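Local coordinates for Lin2722 protein (Listeria innocua, PDB 3DS8) that is of unknown function but adopts the alpha/beta-hydrolase fold and is therefore probably a hydrolase of some kind, at residues A[109-114]-A[120-125]; A[171-176]-A[240-245]; A[202-205]-A[209-212]. All coordinates share one frame; numbering follows the deposited sequence.

Contact 1 of 3, residues A[109-114]-A[120-125]; sequences TYYAED and TVPTLR
In the beta-alpha-beta unit made of strand 95-101, helix 103-114 and strand 123-130, Tyr111 and Ala112 near the end of the helix pack against the chain that leads into the second strand. Tyr111 spans the distance from helix to strand with CG anti to the backbone N (chi1 -174°), and its OH donates a 2.8 Å hydrogen bond to the backbone O of Pro122. The oxygen lies at the edge of the phenol ring, in its plane, and receives the bond in the carbonyl plane on a lone pair, at a C=O...O angle of 143°. A long aromatic side chain with a polar end suits this place: it packs in the buried interface and gives a partner to a carbonyl before the strand begins. Val121 meets it from the opposite direction, its CG2 lying 3.9 Å from Tyr111 CZ. Further along, Leu124 points at the helix and sets CD2 3.9 Å from Ala112 CB, where a small methyl lets helix and strand come close. A water joins Tyr111 O to Leu124 N by two weak bonds. Met96 of the neighbouring strand touches both Tyr111 and Leu124, completing the helix-on-sheet packing of a beta-alpha-beta crossover in the alpha/beta-hydrolase fold.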
loop_
_atom_site.group_PDB
_atom_site.type_symbol
_atom_site.label_atom_id
_atom_site.label_comp_id
_atom_site.label_asym_id
_atom_site.label_seq_id
_atom_site.Cartn_x
_atom_site.Cartn_y
_atom_site.Cartn_z
ATOM N N THR A 109 -3.869 -0.236 4.757
ATOM C CA THR A 109 -4.401 -1.448 5.367
ATOM C C THR A 109 -5.445 -1.096 6.456
ATOM O O THR A 109 -6.553 -1.660 6.491
ATOM C CB THR A 109 -3.261 -2.294 5.931
ATOM O OG1 THR A 109 -2.361 -2.620 4.863
ATOM C CG2 THR A 109 -3.783 -3.595 6.616
ATOM N N TYR A 110 -5.152 -0.112 7.276
ATOM C CA TYR A 110 -6.188 0.438 8.153
ATOM C C TYR A 110 -7.389 0.943 7.348
ATOM O O TYR A 110 -8.529 0.713 7.712
ATOM C CB TYR A 110 -5.637 1.604 8.991
ATOM C CG TYR A 110 -4.910 1.165 10.206
ATOM C CD1 TYR A 110 -5.605 0.682 11.301
ATOM C CD2 TYR A 110 -3.521 1.238 10.281
ATOM C CE1 TYR A 110 -4.926 0.276 12.442
ATOM C CE2 TYR A 110 -2.839 0.842 11.424
ATOM C CZ TYR A 110 -3.538 0.355 12.484
ATOM O OH TYR A 110 -2.909 -0.040 13.668
ATOM N N TYR A 111 -7.143 1.655 6.244
ATOM C CA TYR A 111 -8.269 2.158 5.402
ATOM C C TYR A 111 -9.119 0.998 4.857
ATOM O O TYR A 111 -10.339 1.030 4.859
ATOM C CB TYR A 111 -7.669 2.982 4.264
ATOM C CG TYR A 111 -8.662 3.697 3.364
ATOM C CD1 TYR A 111 -8.997 5.029 3.576
ATOM C CD2 TYR A 111 -9.229 3.030 2.270
ATOM C CE1 TYR A 111 -9.898 5.675 2.699
ATOM C CE2 TYR A 111 -10.126 3.649 1.393
ATOM C CZ TYR A 111 -10.451 4.962 1.610
ATOM O OH TYR A 111 -11.300 5.540 0.710
ATOM N N ALA A 112 -8.454 -0.062 4.418
ATOM C CA ALA A 112 -9.119 -1.230 3.901
ATOM C C ALA A 112 -9.983 -1.903 4.949
ATOM O O ALA A 112 -11.094 -2.405 4.629
ATOM C CB ALA A 112 -8.074 -2.218 3.377
ATOM N N GLU A 113 -9.482 -1.954 6.179
ATOM C CA GLU A 113 -10.239 -2.579 7.260
ATOM C C GLU A 113 -11.317 -1.711 7.867
ATOM O O GLU A 113 -12.322 -2.254 8.361
ATOM C CB GLU A 113 -9.313 -3.139 8.359
ATOM C CG GLU A 113 -8.526 -4.354 7.876
ATOM C CD GLU A 113 -7.838 -5.103 8.963
ATOM O OE1 GLU A 113 -7.660 -4.518 10.061
ATOM O OE2 GLU A 113 -7.498 -6.305 8.734
ATOM N N ASP A 114 -11.153 -0.387 7.840
ATOM C CA ASP A 114 -11.982 0.482 8.627
ATOM C C ASP A 114 -13.091 1.113 7.812
ATOM O O ASP A 114 -14.087 1.514 8.381
ATOM C CB ASP A 114 -11.150 1.588 9.277
ATOM C CG ASP A 114 -10.256 1.088 10.393
ATOM O OD1 ASP A 114 -10.380 -0.093 10.819
ATOM O OD2 ASP A 114 -9.388 1.872 10.821
ATOM N N THR A 120 -19.263 7.023 1.407
ATOM C CA THR A 120 -18.765 8.395 1.232
ATOM C C THR A 120 -17.299 8.460 0.794
ATOM O O THR A 120 -16.800 9.536 0.470
ATOM C CB THR A 120 -18.912 9.225 2.514
ATOM O OG1 THR A 120 -17.992 8.731 3.507
ATOM C CG2 THR A 120 -20.375 9.213 2.988
ATOM N N VAL A 121 -16.592 7.325 0.808
ATOM C CA VAL A 121 -15.230 7.305 0.261
ATOM C C VAL A 121 -15.075 6.182 -0.774
ATOM O O VAL A 121 -15.839 5.223 -0.739
ATOM C CB VAL A 121 -14.159 7.141 1.387
ATOM C CG1 VAL A 121 -14.271 8.271 2.420
ATOM C CG2 VAL A 121 -14.288 5.773 2.061
ATOM N N PRO A 122 -14.072 6.291 -1.667
ATOM C CA PRO A 122 -13.907 5.205 -2.633
ATOM C C PRO A 122 -13.494 3.897 -1.951
ATOM O O PRO A 122 -12.718 3.890 -0.991
ATOM C CB PRO A 122 -12.841 5.733 -3.569
ATOM C CG PRO A 122 -12.794 7.233 -3.308
ATOM C CD PRO A 122 -13.047 7.323 -1.871
ATOM N N THR A 123 -14.010 2.790 -2.444
ATOM C CA THR A 123 -13.651 1.498 -1.881
ATOM C C THR A 123 -12.246 1.154 -2.420
ATOM O O THR A 123 -12.004 1.291 -3.620
ATOM C CB THR A 123 -14.588 0.382 -2.351
ATOM O OG1 THR A 123 -14.542 0.311 -3.768
ATOM C CG2 THR A 123 -15.973 0.636 -1.988
ATOM N N LEU A 124 -11.343 0.709 -1.556
ATOM C CA LEU A 124 -10.009 0.265 -2.015
ATOM C C LEU A 124 -10.175 -1.078 -2.724
ATOM O O LEU A 124 -10.841 -1.975 -2.233
ATOM C CB LEU A 124 -9.051 0.112 -0.838
ATOM C CG LEU A 124 -7.577 -0.001 -1.086
ATOM C CD1 LEU A 124 -7.018 1.206 -1.854
ATOM C CD2 LEU A 124 -6.886 -0.159 0.307
ATOM N N ARG A 125 -9.619 -1.172 -3.912
ATOM C CA ARG A 125 -9.680 -2.358 -4.722
ATOM C C ARG A 125 -8.322 -3.089 -4.683
ATOM O O ARG A 125 -8.204 -4.149 -4.078
ATOM C CB ARG A 125 -10.098 -2.009 -6.145
ATOM C CG ARG A 125 -10.207 -3.237 -7.058
ATOM C CD ARG A 125 -10.458 -2.890 -8.504
ATOM N NE ARG A 125 -9.346 -2.198 -9.140
ATOM C CZ ARG A 125 -9.201 -2.104 -10.457
ATOM N NH1 ARG A 125 -10.100 -2.652 -11.279
ATOM N NH2 ARG A 125 -8.161 -1.489 -10.955
HETATM O O HOH W 1 -11.690 0.573 1.777
#

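Contact 2 of 3, residues A[171-176]-A[240-245]; sequences DLEVLA and EKFKTD. With SO4 (sulfate ion), chain F.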
loop_
_atom_site.group_PDB
_atom_site.type_symbol
_atom_site.label_atom_id
_atom_site.label_comp_id
_atom_site.label_asym_id
_atom_site.label_seq_id
_atom_site.Cartn_x
_atom_site.Cartn_y
_atom_site.Cartn_z
ATOM N N ASP A 171 -13.627 -8.058 -2.460
ATOM C CA ASP A 171 -12.955 -7.858 -3.753
ATOM C C ASP A 171 -11.538 -7.290 -3.652
ATOM O O ASP A 171 -10.886 -7.060 -4.682
ATOM C CB ASP A 171 -13.811 -6.974 -4.657
ATOM C CG ASP A 171 -15.155 -7.596 -4.941
ATOM O OD1 ASP A 171 -15.192 -8.804 -5.240
ATOM O OD2 ASP A 171 -16.168 -6.889 -4.821
ATOM N N LEU A 172 -11.064 -7.069 -2.432
ATOM C CA LEU A 172 -9.721 -6.496 -2.211
ATOM C C LEU A 172 -8.651 -7.413 -2.826
ATOM O O LEU A 172 -8.732 -8.630 -2.730
ATOM C CB LEU A 172 -9.420 -6.283 -0.747
ATOM C CG LEU A 172 -8.172 -5.434 -0.396
ATOM C CD1 LEU A 172 -8.395 -3.987 -0.730
ATOM C CD2 LEU A 172 -7.709 -5.602 1.063
ATOM N N GLU A 173 -7.638 -6.811 -3.426
ATOM C CA GLU A 173 -6.508 -7.572 -3.993
ATOM C C GLU A 173 -5.239 -6.938 -3.428
ATOM O O GLU A 173 -5.047 -5.738 -3.526
ATOM C CB GLU A 173 -6.509 -7.495 -5.529
ATOM C CG GLU A 173 -7.752 -8.079 -6.161
ATOM C CD GLU A 173 -7.789 -7.985 -7.672
ATOM O OE1 GLU A 173 -6.928 -7.276 -8.211
ATOM O OE2 GLU A 173 -8.632 -8.689 -8.329
ATOM N N VAL A 174 -4.408 -7.754 -2.809
ATOM C CA VAL A 174 -3.280 -7.267 -2.023
ATOM C C VAL A 174 -1.990 -7.826 -2.560
ATOM O O VAL A 174 -1.882 -9.043 -2.782
ATOM C CB VAL A 174 -3.442 -7.613 -0.518
ATOM C CG1 VAL A 174 -2.200 -7.215 0.239
ATOM C CG2 VAL A 174 -4.669 -6.950 0.068
ATOM N N LEU A 175 -1.010 -6.950 -2.771
ATOM C CA LEU A 175 0.339 -7.345 -3.142
ATOM C C LEU A 175 1.272 -6.814 -2.074
ATOM O O LEU A 175 1.308 -5.588 -1.792
ATOM C CB LEU A 175 0.752 -6.745 -4.508
ATOM C CG LEU A 175 2.228 -6.858 -4.882
ATOM C CD1 LEU A 175 2.639 -8.319 -4.990
ATOM C CD2 LEU A 175 2.473 -6.052 -6.235
ATOM N N ALA A 176 2.006 -7.727 -1.421
ATOM C CA ALA A 176 2.986 -7.368 -0.417
ATOM C C ALA A 176 4.381 -7.595 -0.987
ATOM O O ALA A 176 4.794 -8.728 -1.311
ATOM C CB ALA A 176 2.814 -8.207 0.880
ATOM N N GLU A 240 -2.140 -3.216 -13.658
ATOM C CA GLU A 240 -2.596 -3.101 -15.028
ATOM C C GLU A 240 -2.801 -4.418 -15.754
ATOM O O GLU A 240 -3.469 -4.417 -16.758
ATOM C CB GLU A 240 -1.635 -2.207 -15.817
ATOM C CG GLU A 240 -1.571 -0.768 -15.282
ATOM C CD GLU A 240 -2.899 -0.046 -15.226
ATOM O OE1 GLU A 240 -3.746 -0.299 -16.091
ATOM O OE2 GLU A 240 -3.057 0.792 -14.297
ATOM N N LYS A 241 -2.216 -5.504 -15.273
ATOM C CA LYS A 241 -2.235 -6.807 -15.984
ATOM C C LYS A 241 -2.940 -7.891 -15.196
ATOM O O LYS A 241 -3.698 -8.689 -15.781
ATOM C CB LYS A 241 -0.813 -7.250 -16.326
ATOM C CG LYS A 241 -0.092 -6.307 -17.254
ATOM C CD LYS A 241 -0.817 -6.185 -18.558
ATOM C CE LYS A 241 -0.016 -5.475 -19.632
ATOM N NZ LYS A 241 -0.616 -5.686 -20.955
ATOM N N PHE A 242 -2.724 -7.911 -13.886
ATOM C CA PHE A 242 -3.322 -8.915 -13.026
ATOM C C PHE A 242 -4.836 -8.724 -12.938
ATOM O O PHE A 242 -5.322 -7.655 -12.559
ATOM C CB PHE A 242 -2.712 -8.879 -11.628
ATOM C CG PHE A 242 -3.366 -9.859 -10.672
ATOM C CD1 PHE A 242 -3.207 -11.199 -10.847
ATOM C CD2 PHE A 242 -4.158 -9.406 -9.619
ATOM C CE1 PHE A 242 -3.817 -12.126 -9.987
ATOM C CE2 PHE A 242 -4.784 -10.324 -8.751
ATOM C CZ PHE A 242 -4.595 -11.675 -8.935
ATOM N N LYS A 243 -5.569 -9.789 -13.242
ATOM C CA LYS A 243 -7.019 -9.742 -13.138
ATOM C C LYS A 243 -7.464 -11.120 -12.665
ATOM O O LYS A 243 -6.923 -12.124 -13.108
ATOM C CB LYS A 243 -7.631 -9.426 -14.506
ATOM C CG LYS A 243 -7.351 -8.004 -15.081
ATOM C CD LYS A 243 -8.436 -6.949 -14.649
ATOM C CE LYS A 243 -8.039 -5.443 -14.924
ATOM N NZ LYS A 243 -8.940 -4.398 -14.207
ATOM N N THR A 244 -8.430 -11.172 -11.759
ATOM C CA THR A 244 -8.958 -12.469 -11.314
ATOM C C THR A 244 -10.392 -12.287 -10.845
ATOM O O THR A 244 -10.759 -11.243 -10.316
ATOM C CB THR A 244 -8.070 -13.120 -10.158
ATOM O OG1 THR A 244 -8.480 -14.495 -9.940
ATOM C CG2 THR A 244 -8.188 -12.319 -8.857
ATOM N N ASP A 245 -11.208 -13.290 -11.105
ATOM C CA ASP A 245 -12.493 -13.402 -10.419
ATOM C C ASP A 245 -12.440 -14.463 -9.320
ATOM O O ASP A 245 -13.234 -14.397 -8.357
ATOM C CB ASP A 245 -13.574 -13.711 -11.432
ATOM C CG ASP A 245 -13.785 -12.567 -12.399
ATOM O OD1 ASP A 245 -13.763 -11.395 -11.937
ATOM O OD2 ASP A 245 -13.977 -12.851 -13.604
HETATM S S SO4 F . -9.449 -7.010 -10.928
HETATM O O1 SO4 F . -10.722 -6.998 -11.671
HETATM O O2 SO4 F . -9.131 -8.454 -10.702
HETATM O O3 SO4 F . -8.383 -6.312 -11.683
HETATM O O4 SO4 F . -9.568 -6.199 -9.688
#
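Glu173 meets Phe242 and Thr244 at the start of strand 173-180, an inner strand of the alpha/beta-hydrolase sheet between strands 123-130 and 209-216, where the loop between helix 229-240 and strand 248-250 passes by. The carboxylate does the touching. Its OE1 comes to the edge of the Phe242 ring, near the ring plane and 3.8 Å from CE2, so that the carboxylate oxygen faces the slightly positive rim of C-H groups. The other oxygen, OE2, lies 3.7 Å from the methyl CG2 of Thr244. Beyond CG the glutamate chain is extended (chi2 179°), which carries the acid group from the strand to the loop.

A sulfate ion, probably from the crystallisation liquor, sits against the same acid. Thr244 N gives its O2 a nearly straight hydrogen bond of 3.0 Å (N-H...O 167°), while Lys243, its chain bent at chi2, reaches O3 with a weak bond from NZ.

In the next shell Lys126 is the common partner: its NZ forms a salt bridge with Glu173 OE1 and hydrogen bonds with Phe242 O and the sulfate. This lysine probably offsets negative charge here and fixes the OE1 side of the carboxylate. Phe242 itself lies against Phe238 with the two ring planes almost parallel, and also meets Trp237; an aromatic residue suits this point just beyond helix 229-240, where its ring can pack back on the helix. Thr244 OG1 is hydrogen-bonded to Glu246 O. The closest approach to the ion, Glu173 OE2 to sulfate O2 at 2.4 Å, is unusually short and doubtful.

Contact 3 of 3, residues A[202-205]-A[209-212]; sequences FMPG and AYIE
Apolar packing joins Met203 and Pro204, in the loop that precedes strand 209-216, to the ring of Tyr210 on that strand. The chain turns back on itself here, and the CA atoms of Pro204 and Tyr210 come within 5.9 Å. The proline and the tyrosine lie side by side and point the same way. Pro204 CD sits over one face of the phenol ring, and CG is 3.8 Å from Tyr210 CD2, so the edge of the pyrrolidine rests on the aromatic surface. Proline suits the place because its compact ring, closed on the backbone, offers CH groups to the aromatic face without a flexible chain having to be ordered. Met203, deposited as selenomethionine, touches through its root: CB approaches Tyr210 CD1 to 3.8 Å, obliquely to the ring. Its chain then bends at chi2 (-64°) and takes the selenium and CE away from Tyr210.

Hydrogen bonding takes over at the far end of the ring. With CG anti to the backbone N (chi1 174°), Tyr210 carries its hydroxyl along the strand to Glu212, two residues on and on the same side of the sheet. Tyr210 OH donates to Glu212 OE2 at 2.6 Å; the carboxylate oxygen lies in the ring plane and uses its anti lone pair. The hydroxyl is also bonded to Thr199 OG1, so two partners fix the rotation of this buried group. Electrostatic pairing continues at the other carboxylate oxygen, where Glu212 OE1 forms a salt bridge with Arg200 and probably favours the ionised acid.

Strand 209-216 runs between strands 173-180 and 248-250: Tyr210 lies on Val174 and Ala176 of the first, while Met203 reaches across to Thr109 of helix 103-114.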
loop_
_atom_site.group_PDB
_atom_site.type_symbol
_atom_site.label_atom_id
_atom_site.label_comp_id
_atom_site.label_asym_id
_atom_site.label_seq_id
_atom_site.Cartn_x
_atom_site.Cartn_y
_atom_site.Cartn_z
ATOM N N PHE A 202 -3.565 -12.543 7.720
ATOM C CA PHE A 202 -4.903 -11.978 7.767
ATOM C C PHE A 202 -5.532 -11.660 6.410
ATOM O O PHE A 202 -6.767 -11.590 6.317
ATOM C CB PHE A 202 -4.957 -10.763 8.742
ATOM C CG PHE A 202 -4.148 -9.564 8.328
ATOM C CD1 PHE A 202 -4.736 -8.527 7.620
ATOM C CD2 PHE A 202 -2.814 -9.420 8.701
ATOM C CE1 PHE A 202 -4.033 -7.432 7.264
ATOM C CE2 PHE A 202 -2.107 -8.302 8.341
ATOM C CZ PHE A 202 -2.702 -7.304 7.622
HETATM N N MSE A 203 -4.727 -11.539 5.348
HETATM C CA MSE A 203 -5.327 -11.250 4.055
HETATM C C MSE A 203 -5.868 -12.481 3.294
HETATM O O MSE A 203 -6.974 -12.415 2.724
HETATM C CB MSE A 203 -4.386 -10.423 3.203
HETATM C CG MSE A 203 -4.167 -9.059 3.771
HETATM SE SE MSE A 203 -5.877 -8.038 3.775
HETATM C CE MSE A 203 -5.116 -6.221 3.925
ATOM N N PRO A 204 -5.121 -13.594 3.264
ATOM C CA PRO A 204 -5.681 -14.772 2.573
ATOM C C PRO A 204 -7.070 -15.177 3.088
ATOM O O PRO A 204 -7.259 -15.267 4.273
ATOM C CB PRO A 204 -4.671 -15.879 2.889
ATOM C CG PRO A 204 -3.369 -15.130 3.148
ATOM C CD PRO A 204 -3.747 -13.831 3.752
ATOM N N GLY A 205 -8.027 -15.414 2.201
ATOM C CA GLY A 205 -9.360 -15.872 2.610
ATOM C C GLY A 205 -10.276 -14.726 3.054
ATOM O O GLY A 205 -11.489 -14.954 3.320
ATOM N N ALA A 209 -7.508 -11.604 -3.508
ATOM C CA ALA A 209 -6.182 -11.980 -3.943
ATOM C C ALA A 209 -5.168 -11.509 -2.927
ATOM O O ALA A 209 -5.290 -10.434 -2.338
ATOM C CB ALA A 209 -5.863 -11.381 -5.308
ATOM N N TYR A 210 -4.161 -12.333 -2.709
ATOM C CA TYR A 210 -3.039 -11.966 -1.880
ATOM C C TYR A 210 -1.805 -12.562 -2.505
ATOM O O TYR A 210 -1.728 -13.762 -2.647
ATOM C CB TYR A 210 -3.175 -12.510 -0.453
ATOM C CG TYR A 210 -1.939 -12.256 0.358
ATOM C CD1 TYR A 210 -1.570 -10.958 0.714
ATOM C CD2 TYR A 210 -1.079 -13.316 0.737
ATOM C CE1 TYR A 210 -0.372 -10.714 1.413
ATOM C CE2 TYR A 210 0.079 -13.074 1.491
ATOM C CZ TYR A 210 0.427 -11.749 1.810
ATOM O OH TYR A 210 1.579 -11.512 2.547
ATOM N N ILE A 211 -0.870 -11.707 -2.900
ATOM C CA ILE A 211 0.367 -12.100 -3.574
ATOM C C ILE A 211 1.566 -11.509 -2.852
ATOM O O ILE A 211 1.533 -10.338 -2.469
ATOM C CB ILE A 211 0.346 -11.603 -5.042
ATOM C CG1 ILE A 211 -0.897 -12.148 -5.782
ATOM C CG2 ILE A 211 1.668 -11.955 -5.743
ATOM C CD1 ILE A 211 -0.899 -11.881 -7.314
ATOM N N GLU A 212 2.607 -12.322 -2.627
ATOM C CA GLU A 212 3.847 -11.849 -2.034
ATOM C C GLU A 212 4.942 -11.789 -3.094
ATOM O O GLU A 212 4.984 -12.658 -4.016
ATOM C CB GLU A 212 4.282 -12.835 -0.931
ATOM C CG GLU A 212 3.295 -12.883 0.227
ATOM C CD GLU A 212 3.691 -13.808 1.349
ATOM O OE1 GLU A 212 4.520 -14.705 1.144
ATOM O OE2 GLU A 212 3.156 -13.608 2.480
#

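In the fold
The three contacts follow one mixed sheet through neighbouring strands 123-130, 173-180 and 209-216, all parallel. Contact 1 closes before contact 2 opens, and contact 3 is nested in the long loop that contact 2 closes. Centres of contacts 1 and 2 are about 15 Å apart, those of 1 and 3 about 16 Å, and those of 2 and 3 about 10 Å. Backbone bonds join them: Arg125 O to Glu173 N, and Val174 O to Ile211 N. Helix 103-114, which follows a probable nucleophile elbow at Ser102, supplies one side of contact 1, and its Thr109 also packs on Phe202 of segment 202-205. Contact 2 instead joins strand 173-180 to the loop after helix 229-240.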